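Local coordinates for methanol--corrinoid protein co-methyltransferase (Methanosarcina barkeri, PDB 2I2X) that transfers the methyl group of methanol to the cob(I)amide carried by its partner corrinoid protein, using a zinc site, in methanol-dependent methanogenesis, at residues L184-S187 / I188-G192; S193-M196 / E197-W200; V256-E259 / A260-G264. One frame throughout, in Å; residues are numbered along the deposited sequence.

Contact 1 (L184-S187 / I188-G192); sequences LLYS and IGCLG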
loop_
_atom_site.group_PDB
_atom_site.type_symbol
_atom_site.label_atom_id
_atom_site.label_comp_id
_atom_site.label_asym_id
_atom_site.label_seq_id
_atom_site.Cartn_x
_atom_site.Cartn_y
_atom_site.Cartn_z
ATOM N N LEU A 184 33.472 3.096 9.673
ATOM C CA LEU A 184 32.321 3.872 9.232
ATOM C C LEU A 184 32.724 5.265 8.754
ATOM O O LEU A 184 32.352 5.658 7.642
ATOM C CB LEU A 184 31.265 3.955 10.341
ATOM C CG LEU A 184 30.103 2.953 10.487
ATOM C CD1 LEU A 184 30.219 1.653 9.692
ATOM C CD2 LEU A 184 29.865 2.669 11.977
ATOM N N LEU A 185 33.477 5.996 9.591
ATOM C CA LEU A 185 34.015 7.331 9.236
ATOM C C LEU A 185 34.811 7.340 7.934
ATOM O O LEU A 185 34.673 8.246 7.094
ATOM C CB LEU A 185 34.898 7.867 10.349
ATOM C CG LEU A 185 34.880 9.372 10.688
ATOM C CD1 LEU A 185 36.085 9.763 11.471
ATOM C CD2 LEU A 185 34.744 10.278 9.471
ATOM N N TYR A 186 35.619 6.304 7.742
ATOM C CA TYR A 186 36.477 6.262 6.591
ATOM C C TYR A 186 35.680 5.925 5.338
ATOM O O TYR A 186 35.764 6.652 4.334
ATOM C CB TYR A 186 37.629 5.274 6.837
ATOM C CG TYR A 186 38.596 5.097 5.702
ATOM C CD1 TYR A 186 39.409 6.149 5.267
ATOM C CD2 TYR A 186 38.764 3.841 5.094
ATOM C CE1 TYR A 186 40.368 5.957 4.234
ATOM C CE2 TYR A 186 39.708 3.643 4.052
ATOM C CZ TYR A 186 40.494 4.703 3.646
ATOM O OH TYR A 186 41.383 4.507 2.631
ATOM N N SER A 187 34.924 4.827 5.390
ATOM C CA SER A 187 34.104 4.390 4.246
ATOM C C SER A 187 33.135 5.432 3.757
ATOM O O SER A 187 33.096 5.745 2.569
ATOM C CB SER A 187 33.333 3.091 4.545
ATOM O OG SER A 187 32.663 3.178 5.774
ATOM N N ILE A 188 32.384 6.004 4.680
ATOM C CA ILE A 188 31.332 6.937 4.294
ATOM C C ILE A 188 31.893 8.347 4.116
ATOM O O ILE A 188 31.778 8.967 3.051
ATOM C CB ILE A 188 30.155 6.959 5.354
ATOM C CG1 ILE A 188 29.631 5.538 5.637
ATOM C CG2 ILE A 188 29.079 7.911 4.929
ATOM C CD1 ILE A 188 28.691 5.459 6.832
ATOM N N GLY A 189 32.477 8.863 5.183
ATOM C CA GLY A 189 33.020 10.223 5.172
ATOM C C GLY A 189 34.164 10.431 4.185
ATOM O O GLY A 189 34.168 11.406 3.462
ATOM N N CYS A 190 35.115 9.508 4.119
ATOM C CA CYS A 190 36.288 9.764 3.283
ATOM C C CYS A 190 36.170 9.170 1.886
ATOM O O CYS A 190 36.098 9.907 0.888
ATOM C CB CYS A 190 37.564 9.332 4.007
ATOM S SG CYS A 190 37.675 10.115 5.667
ATOM N N LEU A 191 36.124 7.837 1.811
ATOM C CA LEU A 191 36.082 7.207 0.514
ATOM C C LEU A 191 34.844 7.702 -0.202
ATOM O O LEU A 191 34.944 8.212 -1.331
ATOM C CB LEU A 191 36.086 5.701 0.624
ATOM C CG LEU A 191 37.238 5.021 1.360
ATOM C CD1 LEU A 191 37.024 3.508 1.318
ATOM C CD2 LEU A 191 38.626 5.392 0.784
ATOM N N GLY A 192 33.689 7.620 0.470
ATOM C CA GLY A 192 32.431 8.109 -0.092
ATOM C C GLY A 192 32.540 9.498 -0.689
ATOM O O GLY A 192 32.134 9.731 -1.821
#
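Residues Leu184 to Gly192 form one continuous helical run in which Ile188 N reaches back four residues to Leu184 O at 3.0 Å, after which the turns widen and Leu191 N and Gly192 N bond five residues back, to Tyr186 O and Ser187 O. Tyr186 O lies where the two spacings meet and accepts twice: Leu191 N approaches at 2.8 Å almost in line with the carbonyl, whereas Cys190 N, at 2.9 Å, stands above the carbonyl plane.

The five-residue spacing also brings the side chains of Tyr186 and Leu191 together. With CG anti to the backbone N (chi1 179°), the tyrosine ring leans obliquely toward the following turn, and Leu191 lays its branched end over one face. Leu191 CG sits 4.0 Å from the ring centroid in a CH-pi contact, and Leu191 CD2 reaches Tyr186 CZ at 3.5 Å. Cys190 CB meets Tyr186 CD1 obliquely at 3.9 Å, a small side chain that fits beside the ring. Replacing Tyr186 with an alanine here would probably leave Leu191 without its flat platform and open a gap toward Phe439 and Met440 of helix 436-450, which also pack on the ring. Gly189 and Gly192 suit their turns because a CB on either would run into a carbonyl oxygen of the preceding turn. Ser187 turns its OG back to Gly183 O, satisfying a buried hydroxyl within the helix. Five-residue hydrogen bonds of this kind are the mark of a pi-type widening, here in a buried part of the long helix 181-210.

Contact 2 (S193-M196 / E197-W200); sequences SIDM and ELIW
Ile194 O is gripped by a bridging water and by the backbone: the water donates to it at 2.7 Å and also, more loosely, to Glu197 OE2, while Leu198 N adds a weak bond at 3.4 Å. This is a regular alpha-helical turn of helix 181-210, and its other bonds follow the same four-residue spacing. The straightest, Ile199 N to Asp195 O, has an N-H...O angle of 173°.

A Met-aromatic contact marks the buried side. Met196 and Trp200 lie side by side and point the same way. Bends at chi2 (-73°) and chi3 (-66°) fold the flexible thioether along the indole, so that Met196 SD comes to the edge of the five-membered ring, 4.8 Å from its centroid. A methionine suits this place because its unbranched chain can follow the ring's rim. The indole's polar edge is satisfied as well, since Trp200 NE1 bonds to Asp217 OD2.

On another side of the helix, Asp195 carries a buried carboxylate whose OD1 forms a salt bridge with Arg130, which would be expected to stabilise its negative charge. Ile199 CD1 comes within 4.0 Å of the other oxygen, Asp195 OD2. The closest side-chain approach between methionine and tryptophan is made by the terminal methyl, with Met196 CE 3.6 Å from Trp200 CD1.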
loop_
_atom_site.group_PDB
_atom_site.type_symbol
_atom_site.label_atom_id
_atom_site.label_comp_id
_atom_site.label_asym_id
_atom_site.label_seq_id
_atom_site.Cartn_x
_atom_site.Cartn_y
_atom_site.Cartn_z
ATOM N N SER A 193 33.073 10.437 0.078
ATOM C CA SER A 193 33.177 11.821 -0.384
ATOM C C SER A 193 34.066 11.975 -1.645
ATOM O O SER A 193 33.755 12.751 -2.564
ATOM C CB SER A 193 33.689 12.701 0.761
ATOM O OG SER A 193 32.697 12.878 1.795
ATOM N N ILE A 194 35.157 11.218 -1.695
ATOM C CA ILE A 194 36.076 11.300 -2.822
ATOM C C ILE A 194 35.358 10.813 -4.115
ATOM O O ILE A 194 35.433 11.460 -5.162
ATOM C CB ILE A 194 37.424 10.508 -2.513
ATOM C CG1 ILE A 194 38.268 11.227 -1.464
ATOM C CG2 ILE A 194 38.254 10.280 -3.744
ATOM C CD1 ILE A 194 39.049 10.274 -0.588
ATOM N N ASP A 195 34.645 9.693 -4.032
ATOM C CA ASP A 195 33.969 9.157 -5.216
ATOM C C ASP A 195 32.829 10.082 -5.636
ATOM O O ASP A 195 32.610 10.295 -6.834
ATOM C CB ASP A 195 33.465 7.727 -4.987
ATOM C CG ASP A 195 32.827 7.120 -6.229
ATOM O OD1 ASP A 195 33.542 6.788 -7.217
ATOM O OD2 ASP A 195 31.580 6.961 -6.199
ATOM N N MET A 196 32.148 10.664 -4.642
ATOM C CA MET A 196 31.035 11.545 -4.901
ATOM C C MET A 196 31.486 12.727 -5.742
ATOM O O MET A 196 30.797 13.124 -6.677
ATOM C CB MET A 196 30.431 12.050 -3.597
ATOM C CG MET A 196 29.580 11.062 -2.863
ATOM S SD MET A 196 27.992 10.782 -3.648
ATOM C CE MET A 196 27.188 12.368 -3.451
ATOM N N GLU A 197 32.647 13.293 -5.420
ATOM C CA GLU A 197 33.134 14.414 -6.216
ATOM C C GLU A 197 33.479 14.080 -7.681
ATOM O O GLU A 197 33.238 14.894 -8.556
ATOM C CB GLU A 197 34.283 15.123 -5.533
ATOM C CG GLU A 197 34.731 16.343 -6.329
ATOM C CD GLU A 197 36.120 16.804 -5.997
ATOM O OE1 GLU A 197 36.434 17.945 -6.387
ATOM O OE2 GLU A 197 36.880 16.035 -5.343
ATOM N N LEU A 198 34.010 12.887 -7.936
ATOM C CA LEU A 198 34.323 12.448 -9.294
ATOM C C LEU A 198 33.041 12.431 -10.103
ATOM O O LEU A 198 32.866 13.187 -11.068
ATOM C CB LEU A 198 34.893 11.025 -9.274
ATOM C CG LEU A 198 35.850 10.418 -10.326
ATOM C CD1 LEU A 198 35.458 8.972 -10.604
ATOM C CD2 LEU A 198 35.971 11.188 -11.640
ATOM N N ILE A 199 32.119 11.579 -9.683
ATOM C CA ILE A 199 30.913 11.330 -10.468
ATOM C C ILE A 199 29.996 12.548 -10.627
ATOM O O ILE A 199 29.475 12.796 -11.722
ATOM C CB ILE A 199 30.168 10.106 -9.930
ATOM C CG1 ILE A 199 29.704 10.354 -8.492
ATOM C CG2 ILE A 199 31.093 8.887 -9.991
ATOM C CD1 ILE A 199 28.859 9.253 -7.945
ATOM N N TRP A 200 29.831 13.333 -9.563
ATOM C CA TRP A 200 28.903 14.464 -9.640
ATOM C C TRP A 200 29.399 15.640 -10.491
ATOM O O TRP A 200 28.603 16.403 -11.028
ATOM C CB TRP A 200 28.360 14.860 -8.255
ATOM C CG TRP A 200 27.302 13.829 -7.842
ATOM C CD1 TRP A 200 27.463 12.768 -6.972
ATOM C CD2 TRP A 200 25.969 13.717 -8.370
ATOM N NE1 TRP A 200 26.307 12.023 -6.923
ATOM C CE2 TRP A 200 25.376 12.582 -7.768
ATOM C CE3 TRP A 200 25.214 14.482 -9.270
ATOM C CZ2 TRP A 200 24.056 12.192 -8.039
ATOM C CZ3 TRP A 200 23.883 14.097 -9.538
ATOM C CH2 TRP A 200 23.327 12.963 -8.923
HETATM O O HOH W 1 37.435 12.910 -6.183
#

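Contact 3 (V256-E259 / A260-G264); sequences VAYE and AGAVG
Two backbone hydrogen bonds between residues 256-259 and 260-264 close helix 240-259 in a Schellman motif. The outer one, Ala262 N to Ala257 O, is 2.8 Å long with an N-H...O angle of 165°; the inner one, Gly261 N to Tyr258 O, spans 3.0 Å, with its donor well above the carbonyl plane. Just before them, Ala260 N still makes a helical bond to Val256 O at 2.8 Å. Gly261 is the C-prime residue, and its positive phi of 122° suits glycine, because a CB would be jammed against the preceding carbonyl oxygen. A water donates to both Tyr258 O and Ala262 O, spanning the turn where the chain leaves the helix.

Apolar packing completes the cap. Ala262 sets its methyl against the last helical turn, with CB 4.2 Å from Ala257 CB and 3.8 Å from Tyr258 CD1; a small side chain fits this close approach. The Tyr258 ring, with CG anti to its carbonyl carbon (chi1 -52°), is directed toward the loop that leaves the helix, so that Gly264 N lies in plane at the ring's edge, 3.7 Å from Tyr258 CE1. Ala257 CB lies over one face, offset toward the rim.

Charge is dealt with outside the turn, where Glu259 OE2 forms a salt bridge with Arg392 and also accepts from Tyr6 N. Val256 and Ala257 rest on helix 181-210, Tyr258 packs against helix 273-280, and Ala262 and Val263 lie along strand 213-216, a strand of the parallel barrel sheet.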
loop_
_atom_site.group_PDB
_atom_site.type_symbol
_atom_site.label_atom_id
_atom_site.label_comp_id
_atom_site.label_asym_id
_atom_site.label_seq_id
_atom_site.Cartn_x
_atom_site.Cartn_y
_atom_site.Cartn_z
ATOM N N VAL A 256 28.336 16.392 -0.938
ATOM C CA VAL A 256 29.300 16.570 -2.029
ATOM C C VAL A 256 28.646 16.759 -3.408
ATOM O O VAL A 256 29.093 17.601 -4.204
ATOM C CB VAL A 256 30.387 15.411 -2.078
ATOM C CG1 VAL A 256 31.251 15.524 -3.299
ATOM C CG2 VAL A 256 31.259 15.408 -0.830
ATOM N N ALA A 257 27.598 15.984 -3.688
ATOM C CA ALA A 257 26.838 16.126 -4.925
ATOM C C ALA A 257 26.512 17.602 -5.235
ATOM O O ALA A 257 26.667 18.071 -6.375
ATOM C CB ALA A 257 25.573 15.297 -4.842
ATOM N N TYR A 258 26.089 18.325 -4.203
ATOM C CA TYR A 258 25.637 19.714 -4.347
ATOM C C TYR A 258 26.846 20.643 -4.497
ATOM O O TYR A 258 26.874 21.526 -5.369
ATOM C CB TYR A 258 24.674 20.079 -3.183
ATOM C CG TYR A 258 23.595 19.007 -3.116
ATOM C CD1 TYR A 258 22.532 18.981 -4.048
ATOM C CD2 TYR A 258 23.720 17.938 -2.235
ATOM C CE1 TYR A 258 21.603 17.940 -4.049
ATOM C CE2 TYR A 258 22.815 16.913 -2.236
ATOM C CZ TYR A 258 21.755 16.913 -3.134
ATOM O OH TYR A 258 20.863 15.856 -3.085
ATOM N N GLU A 259 27.867 20.394 -3.677
ATOM C CA GLU A 259 29.145 21.088 -3.804
ATOM C C GLU A 259 29.633 20.964 -5.230
ATOM O O GLU A 259 30.148 21.912 -5.793
ATOM C CB GLU A 259 30.156 20.522 -2.797
ATOM C CG GLU A 259 29.882 21.059 -1.407
ATOM C CD GLU A 259 30.667 20.405 -0.296
ATOM O OE1 GLU A 259 31.147 19.257 -0.465
ATOM O OE2 GLU A 259 30.781 21.049 0.778
ATOM N N ALA A 260 29.405 19.799 -5.833
ATOM C CA ALA A 260 29.975 19.506 -7.133
ATOM C C ALA A 260 29.009 19.772 -8.252
ATOM O O ALA A 260 29.215 19.323 -9.373
ATOM C CB ALA A 260 30.474 18.058 -7.192
ATOM N N GLY A 261 27.921 20.456 -7.955
ATOM C CA GLY A 261 27.090 20.939 -9.037
ATOM C C GLY A 261 25.649 20.515 -9.095
ATOM O O GLY A 261 24.920 21.079 -9.897
ATOM N N ALA A 262 25.217 19.551 -8.276
ATOM C CA ALA A 262 23.785 19.204 -8.235
ATOM C C ALA A 262 23.024 20.323 -7.542
ATOM O O ALA A 262 23.619 21.082 -6.812
ATOM C CB ALA A 262 23.525 17.837 -7.537
ATOM N N VAL A 263 21.709 20.405 -7.754
ATOM C CA VAL A 263 20.892 21.526 -7.291
ATOM C C VAL A 263 19.656 21.016 -6.567
ATOM O O VAL A 263 18.850 21.804 -6.037
ATOM C CB VAL A 263 20.450 22.443 -8.495
ATOM C CG1 VAL A 263 21.679 23.100 -9.185
ATOM C CG2 VAL A 263 19.617 21.667 -9.509
ATOM N N GLY A 264 19.511 19.693 -6.554
ATOM C CA GLY A 264 18.364 19.041 -5.935
ATOM C C GLY A 264 17.241 18.837 -6.943
ATOM O O GLY A 264 17.307 19.344 -8.059
HETATM O O HOH W 2 25.100 23.346 -7.147
#

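Overall arrangement
Contacts 1 and 2 follow one another along helix 181-210, their centres 12 Å apart, whereas contact 3 comes later, where helix 240-259 ends. Contact 3 lies 10 Å from contact 2, centre to centre, and packs directly on it: Val256 and Ala257 meet Met196, Glu197 and Trp200, joining the two helices. The centres of contacts 1 and 3 are about 18 Å apart, and the two do not touch. Strand 213-216, which follows helix 181-210, receives the chain leaving contact 3, so these elements pack as neighbours in the TIM-barrel part of the subunit. None of the three binds zinc, but the side chain of Trp200 lies about 12 Å from a zinc ion, so this packing is near the metal site without forming it.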